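Selenium-binding protein (Sulfolobus tokodaii, PDB 2ECE) is a beta-propeller protein of unknown function that may bind selenium. Local coordinates at residues 384-389 with 395-400. Residues are numbered along the deposited sequence; the frame is centred on the assembly and turned at random.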
ATOM      1  N   GLN A 384      -4.954  -3.776   8.098  1.00 19.23           N
ATOM      2  CA  GLN A 384      -4.226  -4.134   6.891  1.00 16.89           C
ATOM      3  C   GLN A 384      -3.510  -2.881   6.366  1.00 16.70           C
ATOM      4  O   GLN A 384      -2.387  -2.579   6.771  1.00 16.62           O
ATOM      5  CB  GLN A 384      -5.203  -4.712   5.872  1.00 18.13           C
ATOM      6  CG  GLN A 384      -4.603  -5.670   4.866  1.00 16.73           C
ATOM      7  CD  GLN A 384      -3.605  -4.998   3.938  1.00 19.42           C
ATOM      8  OE1 GLN A 384      -2.430  -4.844   4.276  1.00 18.51           O
ATOM      9  NE2 GLN A 384      -4.074  -4.584   2.766  1.00 17.19           N
ATOM     10  N   MET A 385      -4.177  -2.132   5.497  1.00 16.30           N
ATOM     11  CA  MET A 385      -3.574  -0.920   4.960  1.00 16.46           C
ATOM     12  C   MET A 385      -3.576   0.183   6.005  1.00 17.80           C
ATOM     13  O   MET A 385      -4.502   0.297   6.808  1.00 16.34           O
ATOM     14  CB  MET A 385      -4.308  -0.423   3.711  1.00 18.85           C
ATOM     15  CG  MET A 385      -3.982  -1.189   2.444  1.00 20.27           C
ATOM     16  SD  MET A 385      -2.222  -1.495   2.205  1.00 24.59           S
ATOM     17  CE  MET A 385      -1.618   0.152   1.774  1.00 24.20           C
ATOM     18  N   LEU A 386      -2.518   0.988   5.987  1.00 16.38           N
ATOM     19  CA  LEU A 386      -2.368   2.103   6.913  1.00 17.69           C
ATOM     20  C   LEU A 386      -2.014   3.347   6.120  1.00 17.54           C
ATOM     21  O   LEU A 386      -1.470   3.257   5.014  1.00 18.77           O
ATOM     22  CB  LEU A 386      -1.208   1.850   7.889  1.00 16.27           C
ATOM     23  CG  LEU A 386      -1.141   0.576   8.728  1.00 13.73           C
ATOM     24  CD1 LEU A 386       0.224   0.473   9.403  1.00 15.63           C
ATOM     25  CD2 LEU A 386      -2.252   0.602   9.766  1.00 17.34           C
ATOM     26  N   GLU A 387      -2.329   4.509   6.672  1.00 17.98           N
ATOM     27  CA  GLU A 387      -1.930   5.754   6.032  1.00 17.45           C
ATOM     28  C   GLU A 387      -1.762   6.794   7.125  1.00 19.51           C
ATOM     29  O   GLU A 387      -2.546   6.841   8.070  1.00 21.80           O
ATOM     30  CB  GLU A 387      -2.933   6.219   4.988  1.00 17.58           C
ATOM     31  CG  GLU A 387      -2.295   7.250   4.066  1.00 19.33           C
ATOM     32  CD  GLU A 387      -0.873   6.859   3.693  1.00 19.37           C
ATOM     33  OE1 GLU A 387      -0.703   6.015   2.787  1.00 15.76           O
ATOM     34  OE2 GLU A 387       0.081   7.379   4.327  1.00 18.52           O
ATOM     35  N   ILE A 388      -0.725   7.613   7.001  1.00 19.08           N
ATOM     36  CA  ILE A 388      -0.419   8.613   8.016  1.00 20.66           C
ATOM     37  C   ILE A 388      -0.541  10.038   7.505  1.00 21.67           C
ATOM     38  O   ILE A 388      -0.116  10.349   6.391  1.00 19.77           O
ATOM     39  CB  ILE A 388       1.025   8.443   8.524  1.00 21.13           C
ATOM     40  CG1 ILE A 388       1.344   6.961   8.726  1.00 21.16           C
ATOM     41  CG2 ILE A 388       1.210   9.214   9.825  1.00 24.17           C
ATOM     42  CD1 ILE A 388       2.848   6.656   8.779  1.00 16.59           C
ATOM     43  N   SER A 389      -1.110  10.912   8.331  1.00 21.92           N
ATOM     44  CA  SER A 389      -1.242  12.310   7.959  1.00 20.86           C
ATOM     45  C   SER A 389       0.177  12.862   7.831  1.00 20.49           C
ATOM     46  O   SER A 389       1.118  12.310   8.397  1.00 18.30           O
ATOM     47  CB  SER A 389      -2.007  13.075   9.042  1.00 20.05           C
ATOM     48  OG  SER A 389      -1.385  12.907  10.305  1.00 21.98           O
ATOM     49  N   VAL A 395      -3.284   8.221  12.132  1.00 22.89           N
ATOM     50  CA  VAL A 395      -3.058   7.025  11.328  1.00 23.51           C
ATOM     51  C   VAL A 395      -4.419   6.429  10.987  1.00 22.30           C
ATOM     52  O   VAL A 395      -5.212   6.127  11.875  1.00 24.07           O
ATOM     53  CB  VAL A 395      -2.233   5.958  12.086  1.00 22.81           C
ATOM     54  CG1 VAL A 395      -1.948   4.770  11.162  1.00 24.92           C
ATOM     55  CG2 VAL A 395      -0.929   6.557  12.591  1.00 21.86           C
ATOM     56  N   TYR A 396      -4.701   6.288   9.698  1.00 21.11           N
ATOM     57  CA  TYR A 396      -5.969   5.728   9.260  1.00 19.70           C
ATOM     58  C   TYR A 396      -5.738   4.248   8.972  1.00 19.76           C
ATOM     59  O   TYR A 396      -4.698   3.870   8.437  1.00 18.81           O
ATOM     60  CB  TYR A 396      -6.460   6.481   8.030  1.00 20.32           C
ATOM     61  CG  TYR A 396      -6.750   7.940   8.325  1.00 22.24           C
ATOM     62  CD1 TYR A 396      -7.979   8.332   8.853  1.00 22.37           C
ATOM     63  CD2 TYR A 396      -5.777   8.926   8.123  1.00 21.40           C
ATOM     64  CE1 TYR A 396      -8.235   9.667   9.173  1.00 22.21           C
ATOM     65  CE2 TYR A 396      -6.026  10.267   8.442  1.00 21.26           C
ATOM     66  CZ  TYR A 396      -7.254  10.627   8.964  1.00 21.32           C
ATOM     67  OH  TYR A 396      -7.518  11.949   9.254  1.00 22.50           O
ATOM     68  N   VAL A 397      -6.711   3.417   9.330  1.00 19.68           N
ATOM     69  CA  VAL A 397      -6.578   1.973   9.170  1.00 19.14           C
ATOM     70  C   VAL A 397      -7.791   1.303   8.524  1.00 18.49           C
ATOM     71  O   VAL A 397      -8.926   1.564   8.928  1.00 18.79           O
ATOM     72  CB  VAL A 397      -6.374   1.309  10.552  1.00 19.98           C
ATOM     73  CG1 VAL A 397      -5.962  -0.143  10.381  1.00 18.55           C
ATOM     74  CG2 VAL A 397      -5.344   2.093  11.371  1.00 17.48           C
ATOM     75  N   THR A 398      -7.554   0.459   7.517  1.00 16.36           N
ATOM     76  CA  THR A 398      -8.639  -0.297   6.877  1.00 16.99           C
ATOM     77  C   THR A 398      -8.312  -1.787   7.073  1.00 16.74           C
ATOM     78  O   THR A 398      -7.221  -2.116   7.547  1.00 17.70           O
ATOM     79  CB  THR A 398      -8.822   0.049   5.384  1.00 15.94           C
ATOM     80  OG1 THR A 398      -7.602  -0.196   4.670  1.00 16.64           O
ATOM     81  CG2 THR A 398      -9.253   1.510   5.241  1.00 18.07           C
ATOM     82  N   ASN A 399      -9.205  -2.688   6.675  1.00 15.83           N
ATOM     83  CA  ASN A 399      -8.995  -4.106   7.001  1.00 18.21           C
ATOM     84  C   ASN A 399      -8.994  -5.221   5.963  1.00 19.09           C
ATOM     85  O   ASN A 399      -8.883  -6.393   6.336  1.00 20.23           O
ATOM     86  CB  ASN A 399     -10.011  -4.480   8.080  1.00 17.78           C
ATOM     87  CG  ASN A 399     -11.443  -4.335   7.593  1.00 21.09           C
ATOM     88  OD1 ASN A 399     -11.753  -3.437   6.801  1.00 19.32           O
ATOM     89  ND2 ASN A 399     -12.325  -5.213   8.064  1.00 18.59           N
ATOM     90  N   SER A 400      -9.124  -4.892   4.685  1.00 19.51           N
ATOM     91  CA  SER A 400      -9.139  -5.921   3.659  1.00 19.42           C
ATOM     92  C   SER A 400      -7.785  -6.070   2.964  1.00 20.78           C
ATOM     93  O   SER A 400      -7.101  -5.083   2.715  1.00 19.60           O
ATOM     94  CB  SER A 400     -10.221  -5.604   2.630  1.00 17.88           C
ATOM     95  OG  SER A 400     -10.165  -6.519   1.555  1.00 21.31           O
TER
HETATM   96  O   HOH W   1      -6.542  -2.658   3.792  1.00 19.36           O
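Glu387 and Tyr396 form the hydrogen-bonded pair of this antiparallel ladder: Tyr396 N donates to Glu387 O at 2.8 Å, and Glu387 N returns a bond to Tyr396 O at 3.0 Å. The ladder goes on with Thr398 N to Met385 O and, where the regular strand 386-388 has not yet begun, with Gln384 N to Thr398 O. Gln384 then reaches across with its side chain. Its CG stands anti to the backbone N (chi1 -154°), which lays it against Ser400 O, and the bend at chi2 turns the amide back so that Gln384 NE2 donates to the same oxygen over 3.1 Å, nearly straight and with the acceptor almost in the amide plane. OE1 is taken by Thr324, so both ends of the amide are engaged and its rotation is probably fixed. A water also donates a hydrogen bond to Ser400 O, 2.7 Å from the water oxygen; it donates to Thr398 OG1 as well and accepts from Met385 N. With an alanine here in place of Gln384, Ser400 O would probably keep the water but lose its amide donor, and Thr324 OG1 would lose this partner. Thr398 OG1, further bonded to His445 O, lies 3.4 Å from Met385 CB. On one face of the hairpin Leu386 and Val397 run side by side, CD2 of Leu386 resting 3.8 Å from Val397 CG2; Val395 and Ile388 extend this apolar row. Leu386, Ile388 and Val395 pack on Tyr336 of strand 334-339, while Val397 leans on Trp417 and Leu421. On the other face the Glu387 carboxylate folds back, OE2 accepting from Ile388 N at 2.8 Å from above its plane while OE1 meets Ser455. The two strands form the first hairpin of a four-stranded antiparallel blade of the beta-propeller, with 386-388 the edge strand at the blade's inner end, facing the propeller's centre.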